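PDB 4I4C: UPF0255 protein frsA from Vibrio vulnificus, which probably hydrolyses carboxylic esters, as a serine esterase of the alpha/beta-hydrolase clan. Local coordinates for residues S24-Y29 and K141-A146; L52-W57 and Q69-I74; S80-Q85 and T89-H94; I173-G178 and S236-T241. All coordinates share one frame; numbering follows the deposited sequence.

Interaction 1: residues S24-Y29 and K141-A146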
loop_
_atom_site.group_PDB
_atom_site.type_symbol
_atom_site.label_atom_id
_atom_site.label_comp_id
_atom_site.label_asym_id
_atom_site.label_seq_id
_atom_site.Cartn_x
_atom_site.Cartn_y
_atom_site.Cartn_z
ATOM N N SER A 24 -6.114 17.763 -5.223
ATOM C CA SER A 24 -6.074 17.657 -6.679
ATOM C C SER A 24 -5.361 18.830 -7.383
ATOM O O SER A 24 -5.091 18.764 -8.577
ATOM C CB SER A 24 -7.468 17.421 -7.268
ATOM O OG SER A 24 -8.274 18.594 -7.236
ATOM N N ALA A 25 -5.035 19.880 -6.634
ATOM C CA ALA A 25 -4.484 21.102 -7.208
ATOM C C ALA A 25 -3.000 21.213 -6.901
ATOM O O ALA A 25 -2.319 22.107 -7.391
ATOM C CB ALA A 25 -5.240 22.342 -6.653
ATOM N N LEU A 26 -2.496 20.291 -6.091
ATOM C CA LEU A 26 -1.119 20.380 -5.612
ATOM C C LEU A 26 -0.047 20.207 -6.683
ATOM O O LEU A 26 0.894 20.995 -6.777
ATOM C CB LEU A 26 -0.905 19.382 -4.486
ATOM C CG LEU A 26 -1.660 19.781 -3.213
ATOM C CD1 LEU A 26 -1.578 18.674 -2.192
ATOM C CD2 LEU A 26 -1.107 21.087 -2.639
ATOM N N THR A 27 -0.188 19.166 -7.487
ATOM C CA THR A 27 0.849 18.803 -8.432
ATOM C C THR A 27 0.859 19.791 -9.579
ATOM O O THR A 27 -0.190 20.108 -10.148
ATOM C CB THR A 27 0.621 17.384 -8.956
ATOM O OG1 THR A 27 0.484 16.491 -7.842
ATOM C CG2 THR A 27 1.780 16.925 -9.839
ATOM N N GLN A 28 2.052 20.277 -9.907
ATOM C CA GLN A 28 2.227 21.235 -10.992
ATOM C C GLN A 28 2.523 20.492 -12.285
ATOM O O GLN A 28 3.405 19.629 -12.332
ATOM C CB GLN A 28 3.374 22.193 -10.672
ATOM C CG GLN A 28 3.131 23.057 -9.448
ATOM C CD GLN A 28 2.069 24.115 -9.697
ATOM O OE1 GLN A 28 2.327 25.129 -10.348
ATOM N NE2 GLN A 28 0.863 23.873 -9.192
ATOM N N TYR A 29 1.774 20.816 -13.331
ATOM C CA TYR A 29 1.982 20.200 -14.636
ATOM C C TYR A 29 2.349 21.261 -15.666
ATOM O O TYR A 29 1.861 22.390 -15.605
ATOM C CB TYR A 29 0.717 19.471 -15.092
ATOM C CG TYR A 29 0.435 18.185 -14.349
ATOM C CD1 TYR A 29 -0.288 18.181 -13.154
ATOM C CD2 TYR A 29 0.894 16.968 -14.848
ATOM C CE1 TYR A 29 -0.548 16.983 -12.478
ATOM C CE2 TYR A 29 0.653 15.791 -14.193
ATOM C CZ TYR A 29 -0.071 15.793 -13.014
ATOM O OH TYR A 29 -0.289 14.588 -12.383
ATOM N N LYS A 141 3.041 14.313 -1.323
ATOM C CA LYS A 141 4.046 14.754 -0.347
ATOM C C LYS A 141 3.859 16.204 0.078
ATOM O O LYS A 141 4.209 16.586 1.198
ATOM C CB LYS A 141 5.480 14.505 -0.846
ATOM C CG LYS A 141 5.974 15.490 -1.896
ATOM C CD LYS A 141 7.325 15.062 -2.475
ATOM C CE LYS A 141 8.334 14.762 -1.374
ATOM N NZ LYS A 141 9.553 14.070 -1.912
ATOM N N SER A 142 3.285 17.009 -0.808
ATOM C CA SER A 142 3.109 18.417 -0.496
ATOM C C SER A 142 1.741 18.686 0.124
ATOM O O SER A 142 1.351 19.837 0.296
ATOM C CB SER A 142 3.296 19.256 -1.756
ATOM O OG SER A 142 2.355 18.877 -2.745
ATOM N N ASP A 143 1.021 17.620 0.470
ATOM C CA ASP A 143 -0.341 17.746 0.981
ATOM C C ASP A 143 -0.327 17.959 2.492
ATOM O O ASP A 143 -0.088 17.024 3.250
ATOM C CB ASP A 143 -1.142 16.493 0.611
ATOM C CG ASP A 143 -2.646 16.636 0.850
ATOM O OD1 ASP A 143 -3.072 17.412 1.738
ATOM O OD2 ASP A 143 -3.408 15.921 0.157
ATOM N N ASN A 144 -0.586 19.197 2.921
ATOM C CA ASN A 144 -0.548 19.531 4.344
ATOM C C ASN A 144 -1.591 18.755 5.158
ATOM O O ASN A 144 -1.294 18.262 6.248
ATOM C CB ASN A 144 -0.729 21.044 4.570
ATOM C CG ASN A 144 0.417 21.865 4.013
ATOM O OD1 ASN A 144 1.515 21.355 3.808
ATOM N ND2 ASN A 144 0.166 23.151 3.773
ATOM N N LEU A 145 -2.808 18.648 4.632
ATOM C CA LEU A 145 -3.847 17.915 5.352
ATOM C C LEU A 145 -3.491 16.439 5.474
ATOM O O LEU A 145 -3.748 15.807 6.501
ATOM C CB LEU A 145 -5.204 18.083 4.677
ATOM C CG LEU A 145 -5.798 19.488 4.775
ATOM C CD1 LEU A 145 -7.253 19.451 4.420
ATOM C CD2 LEU A 145 -5.589 20.085 6.162
ATOM N N ALA A 146 -2.882 15.902 4.420
ATOM C CA ALA A 146 -2.527 14.493 4.388
ATOM C C ALA A 146 -1.355 14.189 5.311
ATOM O O ALA A 146 -1.318 13.137 5.935
ATOM C CB ALA A 146 -2.208 14.055 2.972
#
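Leu-26 faces the loop ahead of helix 144-163, and its side chain crosses that of Asp-143 at about a right angle. Its CD1 methyl does most of the touching: it rests 3.5 Å from Asp-143 CA and 3.6 Å from Asp-143 CB, on the aliphatic root of the acid rather than its oxygens. Ser-142 flanks the leucine nearer the backbone, with its OG 3.7 Å from Leu-26 CB, while Leu-26 CD2 lies 4.0 Å from Ser-142 O. This is van der Waals contact throughout, one leucine side chain laid against the loop.

The carboxylate of Asp-143 is engaged on other business. With CG anti to the backbone N (chi1 -168°), it reaches along its own chain, where OD1 accepts from Ala-146 N at 3.1 Å. The N-H comes from well above the carboxylate plane, 72° out of it. OD2 bonds to Thr-23 OG1, in the short helix 23-26, so polar bonds at both oxygens hold the carboxylate where Leu-26 packs beside its CB. The arrangement is that of a helix N-cap, here the Asp-143 cap of helix 144-163, with a leucine from a distant part of the chain packed on its side.

Interaction 2: residues L52-W57 and Q69-I74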
loop_
_atom_site.group_PDB
_atom_site.type_symbol
_atom_site.label_atom_id
_atom_site.label_comp_id
_atom_site.label_asym_id
_atom_site.label_seq_id
_atom_site.Cartn_x
_atom_site.Cartn_y
_atom_site.Cartn_z
ATOM N N LEU A 52 -11.576 5.607 -5.838
ATOM C CA LEU A 52 -12.283 5.076 -4.677
ATOM C C LEU A 52 -12.037 3.581 -4.519
ATOM O O LEU A 52 -12.235 2.806 -5.458
ATOM C CB LEU A 52 -13.782 5.310 -4.844
ATOM C CG LEU A 52 -14.418 6.321 -3.914
ATOM C CD1 LEU A 52 -13.597 7.587 -3.900
ATOM C CD2 LEU A 52 -15.856 6.568 -4.350
ATOM N N ARG A 53 -11.610 3.193 -3.324
ATOM C CA ARG A 53 -11.322 1.800 -3.000
ATOM C C ARG A 53 -12.296 1.271 -1.931
ATOM O O ARG A 53 -11.862 0.693 -0.929
ATOM C CB ARG A 53 -9.903 1.701 -2.449
ATOM C CG ARG A 53 -8.848 2.433 -3.273
ATOM C CD ARG A 53 -8.034 1.474 -4.105
ATOM N NE ARG A 53 -7.295 2.165 -5.164
ATOM C CZ ARG A 53 -6.006 2.492 -5.101
ATOM N NH1 ARG A 53 -5.292 2.194 -4.024
ATOM N NH2 ARG A 53 -5.430 3.120 -6.121
ATOM N N ARG A 54 -13.596 1.493 -2.131
ATOM C CA ARG A 54 -14.624 1.083 -1.163
ATOM C C ARG A 54 -14.447 -0.332 -0.608
ATOM O O ARG A 54 -14.384 -0.518 0.608
ATOM C CB ARG A 54 -16.023 1.174 -1.773
ATOM C CG ARG A 54 -16.650 2.540 -1.815
ATOM C CD ARG A 54 -18.073 2.371 -2.328
ATOM N NE ARG A 54 -18.921 3.535 -2.098
ATOM C CZ ARG A 54 -19.119 4.500 -2.991
ATOM N NH1 ARG A 54 -18.519 4.451 -4.171
ATOM N NH2 ARG A 54 -19.920 5.520 -2.706
ATOM N N LEU A 55 -14.389 -1.321 -1.500
ATOM C CA LEU A 55 -14.224 -2.719 -1.097
ATOM C C LEU A 55 -12.868 -3.008 -0.432
ATOM O O LEU A 55 -12.793 -3.801 0.505
ATOM C CB LEU A 55 -14.466 -3.658 -2.291
ATOM C CG LEU A 55 -15.911 -3.581 -2.796
ATOM C CD1 LEU A 55 -16.201 -4.533 -3.945
ATOM C CD2 LEU A 55 -16.837 -3.875 -1.666
ATOM N N GLN A 56 -11.803 -2.360 -0.903
ATOM C CA GLN A 56 -10.492 -2.524 -0.269
ATOM C C GLN A 56 -10.520 -2.003 1.167
ATOM O O GLN A 56 -10.047 -2.649 2.092
ATOM C CB GLN A 56 -9.405 -1.797 -1.057
ATOM C CG GLN A 56 -8.000 -2.035 -0.525
ATOM C CD GLN A 56 -6.994 -1.004 -1.024
ATOM O OE1 GLN A 56 -6.726 -0.915 -2.216
ATOM N NE2 GLN A 56 -6.440 -0.220 -0.106
ATOM N N TRP A 57 -11.072 -0.813 1.345
ATOM C CA TRP A 57 -11.108 -0.201 2.671
ATOM C C TRP A 57 -11.949 -1.025 3.654
ATOM O O TRP A 57 -11.566 -1.195 4.809
ATOM C CB TRP A 57 -11.540 1.263 2.575
ATOM C CG TRP A 57 -10.518 2.095 1.872
ATOM C CD1 TRP A 57 -9.166 1.903 1.879
ATOM C CD2 TRP A 57 -10.756 3.229 1.028
ATOM N NE1 TRP A 57 -8.550 2.858 1.107
ATOM C CE2 TRP A 57 -9.504 3.687 0.580
ATOM C CE3 TRP A 57 -11.906 3.904 0.613
ATOM C CZ2 TRP A 57 -9.366 4.787 -0.275
ATOM C CZ3 TRP A 57 -11.764 4.999 -0.229
ATOM C CH2 TRP A 57 -10.504 5.425 -0.663
ATOM N N GLN A 69 -21.541 6.917 5.076
ATOM C CA GLN A 69 -21.888 8.187 5.740
ATOM C C GLN A 69 -20.796 9.236 5.452
ATOM O O GLN A 69 -21.096 10.405 5.168
ATOM C CB GLN A 69 -22.097 7.998 7.246
ATOM C CG GLN A 69 -23.298 7.096 7.603
ATOM C CD GLN A 69 -23.477 6.877 9.099
ATOM O OE1 GLN A 69 -22.668 7.329 9.909
ATOM N NE2 GLN A 69 -24.549 6.177 9.469
ATOM N N VAL A 70 -19.538 8.803 5.502
ATOM C CA VAL A 70 -18.404 9.683 5.222
ATOM C C VAL A 70 -18.430 10.149 3.779
ATOM O O VAL A 70 -18.341 11.347 3.503
ATOM C CB VAL A 70 -17.047 8.988 5.523
ATOM C CG1 VAL A 70 -15.893 9.829 5.005
ATOM C CG2 VAL A 70 -16.899 8.748 7.020
ATOM N N LEU A 71 -18.585 9.202 2.860
ATOM C CA LEU A 71 -18.598 9.525 1.437
ATOM C C LEU A 71 -19.798 10.394 1.058
ATOM O O LEU A 71 -19.693 11.267 0.189
ATOM C CB LEU A 71 -18.557 8.253 0.588
ATOM C CG LEU A 71 -17.237 7.468 0.665
ATOM C CD1 LEU A 71 -17.333 6.151 -0.124
ATOM C CD2 LEU A 71 -16.070 8.292 0.151
ATOM N N ALA A 72 -20.933 10.157 1.708
ATOM C CA ALA A 72 -22.115 10.983 1.476
ATOM C C ALA A 72 -21.899 12.429 1.917
ATOM O O ALA A 72 -22.253 13.350 1.193
ATOM C CB ALA A 72 -23.340 10.383 2.150
ATOM N N ARG A 73 -21.312 12.638 3.092
ATOM C CA ARG A 73 -21.041 14.005 3.543
ATOM C C ARG A 73 -20.056 14.716 2.595
ATOM O O ARG A 73 -20.118 15.933 2.425
ATOM C CB ARG A 73 -20.509 14.022 4.980
ATOM C CG ARG A 73 -21.553 13.753 6.071
ATOM C CD ARG A 73 -20.871 13.701 7.431
ATOM N NE ARG A 73 -21.831 13.698 8.536
ATOM C CZ ARG A 73 -22.297 14.797 9.132
ATOM N NH1 ARG A 73 -21.881 15.993 8.744
ATOM N NH2 ARG A 73 -23.168 14.698 10.131
ATOM N N ILE A 74 -19.158 13.946 1.980
ATOM C CA ILE A 74 -18.194 14.467 1.011
ATOM C C ILE A 74 -18.880 14.804 -0.316
ATOM O O ILE A 74 -18.679 15.883 -0.885
ATOM C CB ILE A 74 -17.070 13.435 0.721
ATOM C CG1 ILE A 74 -16.109 13.308 1.914
ATOM C CG2 ILE A 74 -16.313 13.810 -0.564
ATOM C CD1 ILE A 74 -15.119 12.136 1.773
#
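Arg-54 leaves helix 54-60 with CG beside the backbone N (chi1 -80°) and then runs extended as far as NE, which carries its guanidinium across to Leu-71 on the next helix. Leu-71 starts from a similar first torsion (-68°) and offers CD1 to meet it. That methyl lies over one face of the guanidinium, 3.6 Å from Arg-54 NE, 3.8 Å from Arg-54 CZ and 3.7 Å from Arg-54 NH2, so the flat group is covered by carbon while NE forms a salt bridge with Glu-68, one turn before Leu-71 on the same helix. The salt bridge limits how the guanidinium can turn, and the methyl covers one of its faces.

Leu-52, just ahead of the helix, adds a looser apolar touch, its CD2 4.5 Å from Leu-71 CD1. Between Leu-52 and Arg-54, Arg-53 takes the N-cap position, and its carbonyl O accepts from Trp-57 N at 2.8 Å. Arg-53 CB also sits 3.6 Å above the plane of the Trp-57 ring, over its centre.

Gln-56, in the first turn of this helix, lines the pocket holding the polyether ligand. The whole is a pair of consecutive helices, 54-60 and 64-75, joined by a short connection, in which a leucine methyl covers an arginine and Arg-54 O also takes a bond from Gln-67 NE2.

Interaction 3: residues S80-Q85 and T89-H94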
loop_
_atom_site.group_PDB
_atom_site.type_symbol
_atom_site.label_atom_id
_atom_site.label_comp_id
_atom_site.label_asym_id
_atom_site.label_seq_id
_atom_site.Cartn_x
_atom_site.Cartn_y
_atom_site.Cartn_z
ATOM N N SER A 80 -17.325 24.865 -2.030
ATOM C CA SER A 80 -16.648 25.008 -3.311
ATOM C C SER A 80 -15.606 23.931 -3.521
ATOM O O SER A 80 -14.836 23.597 -2.607
ATOM C CB SER A 80 -16.000 26.394 -3.445
ATOM O OG SER A 80 -16.974 27.385 -3.726
ATOM N N ARG A 81 -15.588 23.401 -4.739
ATOM C CA ARG A 81 -14.657 22.348 -5.124
ATOM C C ARG A 81 -13.627 22.878 -6.122
ATOM O O ARG A 81 -13.915 23.794 -6.896
ATOM C CB ARG A 81 -15.429 21.169 -5.727
ATOM C CG ARG A 81 -16.342 20.481 -4.726
ATOM C CD ARG A 81 -17.017 19.244 -5.297
ATOM N NE ARG A 81 -17.667 18.487 -4.231
ATOM C CZ ARG A 81 -18.881 18.775 -3.781
ATOM N NH1 ARG A 81 -19.536 19.799 -4.322
ATOM N NH2 ARG A 81 -19.429 18.064 -2.797
ATOM N N THR A 82 -12.427 22.307 -6.099
ATOM C CA THR A 82 -11.414 22.639 -7.096
ATOM C C THR A 82 -11.986 22.364 -8.479
ATOM O O THR A 82 -11.802 23.150 -9.407
ATOM C CB THR A 82 -10.119 21.844 -6.866
ATOM O OG1 THR A 82 -9.660 22.091 -5.529
ATOM C CG2 THR A 82 -9.046 22.263 -7.859
ATOM N N ASP A 83 -12.730 21.270 -8.584
ATOM C CA ASP A 83 -13.371 20.861 -9.827
ATOM C C ASP A 83 -14.682 20.219 -9.446
ATOM O O ASP A 83 -14.689 19.176 -8.793
ATOM C CB ASP A 83 -12.504 19.853 -10.582
ATOM C CG ASP A 83 -12.940 19.677 -12.037
ATOM O OD1 ASP A 83 -14.159 19.609 -12.306
ATOM O OD2 ASP A 83 -12.055 19.621 -12.918
ATOM N N GLU A 84 -15.791 20.843 -9.831
ATOM C CA GLU A 84 -17.098 20.372 -9.384
ATOM C C GLU A 84 -17.447 18.981 -9.930
ATOM O O GLU A 84 -18.296 18.297 -9.371
ATOM C CB GLU A 84 -18.202 21.394 -9.697
ATOM C CG GLU A 84 -18.067 22.741 -8.947
ATOM C CD GLU A 84 -18.310 22.642 -7.444
ATOM O OE1 GLU A 84 -19.110 21.778 -7.011
ATOM O OE2 GLU A 84 -17.703 23.439 -6.691
ATOM N N GLN A 85 -16.784 18.560 -11.006
ATOM C CA GLN A 85 -16.964 17.192 -11.513
ATOM C C GLN A 85 -16.485 16.171 -10.481
ATOM O O GLN A 85 -17.019 15.064 -10.386
ATOM C CB GLN A 85 -16.191 16.984 -12.823
ATOM C CG GLN A 85 -16.447 15.627 -13.485
ATOM C CD GLN A 85 -15.629 15.410 -14.753
ATOM O OE1 GLN A 85 -15.617 16.259 -15.644
ATOM N NE2 GLN A 85 -14.932 14.265 -14.836
ATOM N N THR A 89 -13.223 16.958 -4.069
ATOM C CA THR A 89 -12.290 18.101 -4.051
ATOM C C THR A 89 -12.805 19.387 -3.379
ATOM O O THR A 89 -12.388 20.478 -3.747
ATOM C CB THR A 89 -11.698 18.438 -5.450
ATOM O OG1 THR A 89 -12.725 18.939 -6.319
ATOM C CG2 THR A 89 -11.015 17.192 -6.088
ATOM N N VAL A 90 -13.678 19.254 -2.387
ATOM C CA VAL A 90 -14.028 20.409 -1.565
ATOM C C VAL A 90 -12.745 21.005 -0.992
ATOM O O VAL A 90 -11.914 20.289 -0.410
ATOM C CB VAL A 90 -15.009 20.041 -0.412
ATOM C CG1 VAL A 90 -14.974 21.101 0.687
ATOM C CG2 VAL A 90 -16.404 19.870 -0.953
ATOM N N MET A 91 -12.587 22.315 -1.162
ATOM C CA MET A 91 -11.366 23.009 -0.767
ATOM C C MET A 91 -11.349 23.466 0.690
ATOM O O MET A 91 -12.283 24.141 1.153
ATOM C CB MET A 91 -11.161 24.222 -1.668
ATOM C CG MET A 91 -11.074 23.881 -3.147
ATOM S SD MET A 91 -10.892 25.369 -4.162
ATOM C CE MET A 91 -12.591 25.867 -4.343
ATOM N N GLY A 92 -10.278 23.123 1.403
ATOM C CA GLY A 92 -10.080 23.603 2.762
ATOM C C GLY A 92 -10.562 22.639 3.826
ATOM O O GLY A 92 -11.411 21.796 3.554
ATOM N N TYR A 93 -10.029 22.770 5.041
ATOM C CA TYR A 93 -10.287 21.802 6.104
ATOM C C TYR A 93 -11.595 22.101 6.818
ATOM O O TYR A 93 -11.604 22.777 7.844
ATOM C CB TYR A 93 -9.124 21.774 7.109
ATOM C CG TYR A 93 -9.224 20.664 8.143
ATOM C CD1 TYR A 93 -9.542 20.938 9.462
ATOM C CD2 TYR A 93 -9.003 19.336 7.789
ATOM C CE1 TYR A 93 -9.637 19.928 10.397
ATOM C CE2 TYR A 93 -9.092 18.323 8.718
ATOM C CZ TYR A 93 -9.408 18.623 10.018
ATOM O OH TYR A 93 -9.502 17.610 10.942
ATOM N N HIS A 94 -12.692 21.588 6.273
ATOM C CA HIS A 94 -14.021 21.783 6.863
ATOM C C HIS A 94 -15.004 20.843 6.186
ATOM O O HIS A 94 -14.603 20.056 5.326
ATOM C CB HIS A 94 -14.494 23.232 6.717
ATOM C CG HIS A 94 -14.515 23.733 5.306
ATOM N ND1 HIS A 94 -15.678 23.876 4.582
ATOM C CD2 HIS A 94 -13.516 24.149 4.494
ATOM C CE1 HIS A 94 -15.394 24.346 3.381
ATOM N NE2 HIS A 94 -14.089 24.521 3.302
HETATM O O HOH W 1 -14.507 24.931 0.053
#
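A single antiparallel beta bridge pinches the long loop between helices 64-75 and 98-114, with Arg-81 and Val-90 as its non-hydrogen-bonded pair. The bonds flank that pair: Met-91 N donates to Ser-80 O at 3.0 Å, nearly straight at 169°, and Thr-82 N donates to Thr-89 O, also at 3.0 Å but from above the carbonyl plane. A side chain then extends the grip, Asp-83 N giving its hydrogen to Thr-89 OG1 at 3.3 Å; that hydroxyl also bonds to Trp-86 O.

Arg-81 lies extended along Val-90, whose CG2 methyl is 3.6 Å above one face of the guanidinium, off toward its rim. Glu-84 OE1 meets the edge of that group in plane, in a weak, long salt bridge, while Glu-84 OE2 takes the backbone N of Arg-81 at 2.9 Å. Met-91 crosses Thr-82 at about a right angle, with its CG 3.3 Å from Thr-82 OG1. Its bend at the thioether, chi3 -84°, brings CE back to Ser-80 CB at 3.6 Å. One water donates to both Ser-80 O and Met-91 O, bridging the two sides next to the Met-91 N bond.

Beyond the pair, Arg-81 NH2 bonds to Ile-74 O near the end of helix 64-75 and NE to Leu-87 O. Thr-82 OG1 bonds to Glu-22, and Thr-82 and Thr-89 both pack against Ser-24, so the loop touches both helix 64-75 and helix 23-26.

Interaction 4: residues I173-G178 and S236-T241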
loop_
_atom_site.group_PDB
_atom_site.type_symbol
_atom_site.label_atom_id
_atom_site.label_comp_id
_atom_site.label_asym_id
_atom_site.label_seq_id
_atom_site.Cartn_x
_atom_site.Cartn_y
_atom_site.Cartn_z
ATOM N N ILE A 173 16.190 0.476 11.553
ATOM C CA ILE A 173 17.307 -0.250 10.991
ATOM C C ILE A 173 18.147 0.692 10.148
ATOM O O ILE A 173 17.698 1.155 9.097
ATOM C CB ILE A 173 16.781 -1.378 10.111
ATOM C CG1 ILE A 173 15.886 -2.297 10.944
ATOM C CG2 ILE A 173 17.931 -2.146 9.479
ATOM C CD1 ILE A 173 15.065 -3.257 10.132
ATOM N N PRO A 174 19.366 1.001 10.614
ATOM C CA PRO A 174 20.261 1.857 9.832
ATOM C C PRO A 174 20.504 1.331 8.418
ATOM O O PRO A 174 20.639 0.123 8.208
ATOM C CB PRO A 174 21.564 1.856 10.650
ATOM C CG PRO A 174 21.388 0.781 11.696
ATOM C CD PRO A 174 19.920 0.712 11.947
ATOM N N PHE A 175 20.537 2.260 7.466
ATOM C CA PHE A 175 20.810 1.967 6.065
ATOM C C PHE A 175 20.985 3.317 5.376
ATOM O O PHE A 175 20.073 4.144 5.385
ATOM C CB PHE A 175 19.651 1.167 5.440
ATOM C CG PHE A 175 19.845 0.828 3.976
ATOM C CD1 PHE A 175 20.761 -0.142 3.585
ATOM C CD2 PHE A 175 19.103 1.472 2.996
ATOM C CE1 PHE A 175 20.937 -0.461 2.237
ATOM C CE2 PHE A 175 19.265 1.155 1.653
ATOM C CZ PHE A 175 20.191 0.191 1.273
ATOM N N GLU A 176 22.171 3.548 4.817
ATOM C CA GLU A 176 22.468 4.771 4.061
ATOM C C GLU A 176 22.214 6.080 4.814
ATOM O O GLU A 176 21.549 6.978 4.290
ATOM C CB GLU A 176 21.703 4.791 2.736
ATOM C CG GLU A 176 22.009 3.619 1.824
ATOM C CD GLU A 176 21.559 3.876 0.404
ATOM O OE1 GLU A 176 22.307 4.548 -0.340
ATOM O OE2 GLU A 176 20.456 3.418 0.034
ATOM N N LYS A 177 22.738 6.173 6.036
ATOM C CA LYS A 177 22.688 7.398 6.851
ATOM C C LYS A 177 21.305 7.774 7.405
ATOM O O LYS A 177 21.173 8.708 8.198
ATOM C CB LYS A 177 23.293 8.593 6.106
ATOM C CG LYS A 177 24.708 8.382 5.596
ATOM C CD LYS A 177 25.351 9.730 5.365
ATOM C CE LYS A 177 26.482 9.669 4.374
ATOM N NZ LYS A 177 26.916 11.058 4.077
ATOM N N GLY A 178 20.279 7.058 6.972
ATOM C CA GLY A 178 18.974 7.175 7.585
ATOM C C GLY A 178 18.670 5.865 8.278
ATOM O O GLY A 178 19.533 4.984 8.351
ATOM N N SER A 236 9.968 7.753 3.102
ATOM C CA SER A 236 9.894 8.937 2.250
ATOM C C SER A 236 11.259 9.486 1.844
ATOM O O SER A 236 11.434 9.968 0.728
ATOM C CB SER A 236 9.080 10.039 2.938
ATOM O OG SER A 236 9.665 10.411 4.175
ATOM N N LYS A 237 12.227 9.408 2.750
ATOM C CA LYS A 237 13.542 9.980 2.501
ATOM C C LYS A 237 14.452 9.063 1.679
ATOM O O LYS A 237 15.567 9.445 1.326
ATOM C CB LYS A 237 14.197 10.405 3.820
ATOM C CG LYS A 237 13.403 11.491 4.541
ATOM C CD LYS A 237 14.113 11.998 5.785
ATOM C CE LYS A 237 14.200 10.912 6.845
ATOM N NZ LYS A 237 12.852 10.398 7.228
ATOM N N TYR A 238 13.966 7.865 1.349
ATOM C CA TYR A 238 14.709 6.949 0.492
ATOM C C TYR A 238 14.196 7.003 -0.933
ATOM O O TYR A 238 13.103 6.511 -1.216
ATOM C CB TYR A 238 14.596 5.514 1.005
ATOM C CG TYR A 238 15.402 5.249 2.249
ATOM C CD1 TYR A 238 16.784 5.147 2.189
ATOM C CD2 TYR A 238 14.783 5.092 3.480
ATOM C CE1 TYR A 238 17.521 4.903 3.317
ATOM C CE2 TYR A 238 15.514 4.837 4.613
ATOM C CZ TYR A 238 16.882 4.751 4.526
ATOM O OH TYR A 238 17.620 4.504 5.653
ATOM N N PRO A 239 14.988 7.594 -1.842
ATOM C CA PRO A 239 14.552 7.755 -3.235
ATOM C C PRO A 239 14.228 6.421 -3.901
ATOM O O PRO A 239 14.876 5.395 -3.663
ATOM C CB PRO A 239 15.760 8.408 -3.908
ATOM C CG PRO A 239 16.474 9.096 -2.792
ATOM C CD PRO A 239 16.307 8.202 -1.606
ATOM N N LEU A 240 13.192 6.457 -4.725
ATOM C CA LEU A 240 12.766 5.313 -5.503
ATOM C C LEU A 240 13.698 5.169 -6.699
ATOM O O LEU A 240 13.615 5.940 -7.653
ATOM C CB LEU A 240 11.335 5.555 -5.980
ATOM C CG LEU A 240 10.536 4.389 -6.537
ATOM C CD1 LEU A 240 10.298 3.358 -5.449
ATOM C CD2 LEU A 240 9.224 4.915 -7.103
ATOM N N THR A 241 14.599 4.196 -6.641
ATOM C CA THR A 241 15.531 3.970 -7.742
ATOM C C THR A 241 15.212 2.648 -8.406
ATOM O O THR A 241 14.232 1.989 -8.046
ATOM C CB THR A 241 16.995 3.920 -7.264
ATOM O OG1 THR A 241 17.354 2.570 -6.954
ATOM C CG2 THR A 241 17.197 4.795 -6.035
#
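Tyr-238 reaches the type I' beta turn, Phe-175 to Gly-178, that closes the hairpin of strands 167-175 and 178-186 at the edge of the central sheet of this alpha/beta-hydrolase fold. From CB the side chain sets off with CG beside the backbone N (chi1 -73°), and the ring is carried out to the turn. CE1 is the first atom to touch: it lies 3.4 Å from Phe-175 O, 3.8 Å from Phe-175 CD2, at the edge of that ring, and 4.2 Å from Glu-176 CB. The two rings are oblique, their planes at 43° and their centroids 6.0 Å apart, so this is neither a stack nor a T-shaped pair. CZ comes next, equally close to Phe-175 O, which lies in the plane of the tyrosine ring.

The phenol then donates its hydrogen to that same carbonyl. Phe-175 O also takes a weak bond from Gly-178 N within the turn, while Phe-175 N donates to Gly-178 O at 3.0 Å, so the phenol grips an atom already used to close the hairpin. Next along the turn, Glu-176 CG covers one face of the Phe-175 ring and its carboxylate makes a salt bridge to Arg-246. Phe-175 and Tyr-238 both pack on Leu-247 of helix 246-254. At the tip, Tyr-238 OH stands 3.1 Å from Gly-178 C and a very short 2.5 Å from Phe-175 O, a length whose exact value is doubtful.

Interactions 1, 2 and 3 belong to the mainly helical part of the chain, and 2 and 3 are nested in the loop that interaction 1 closes; interaction 4 sits on the edge hairpin of the main sheet, its centre about 33 Å from that of interaction 2. All four are partly buried: Leu-71, Asp-143 and Tyr-238 are buried, Ser-142, Met-91 and Glu-176 exposed. Interactions 1 and 3 share helix 23-26: Ser-24 OG comes within 3.3 Å of Thr-89 CG2. Helix 64-75 links 2 to 3. The chemistry differs: 1 and 2 meet by van der Waals contact alone, 3 is mostly backbone bonding in a loop, and 4 joins one phenol bond to an oblique aromatic pair.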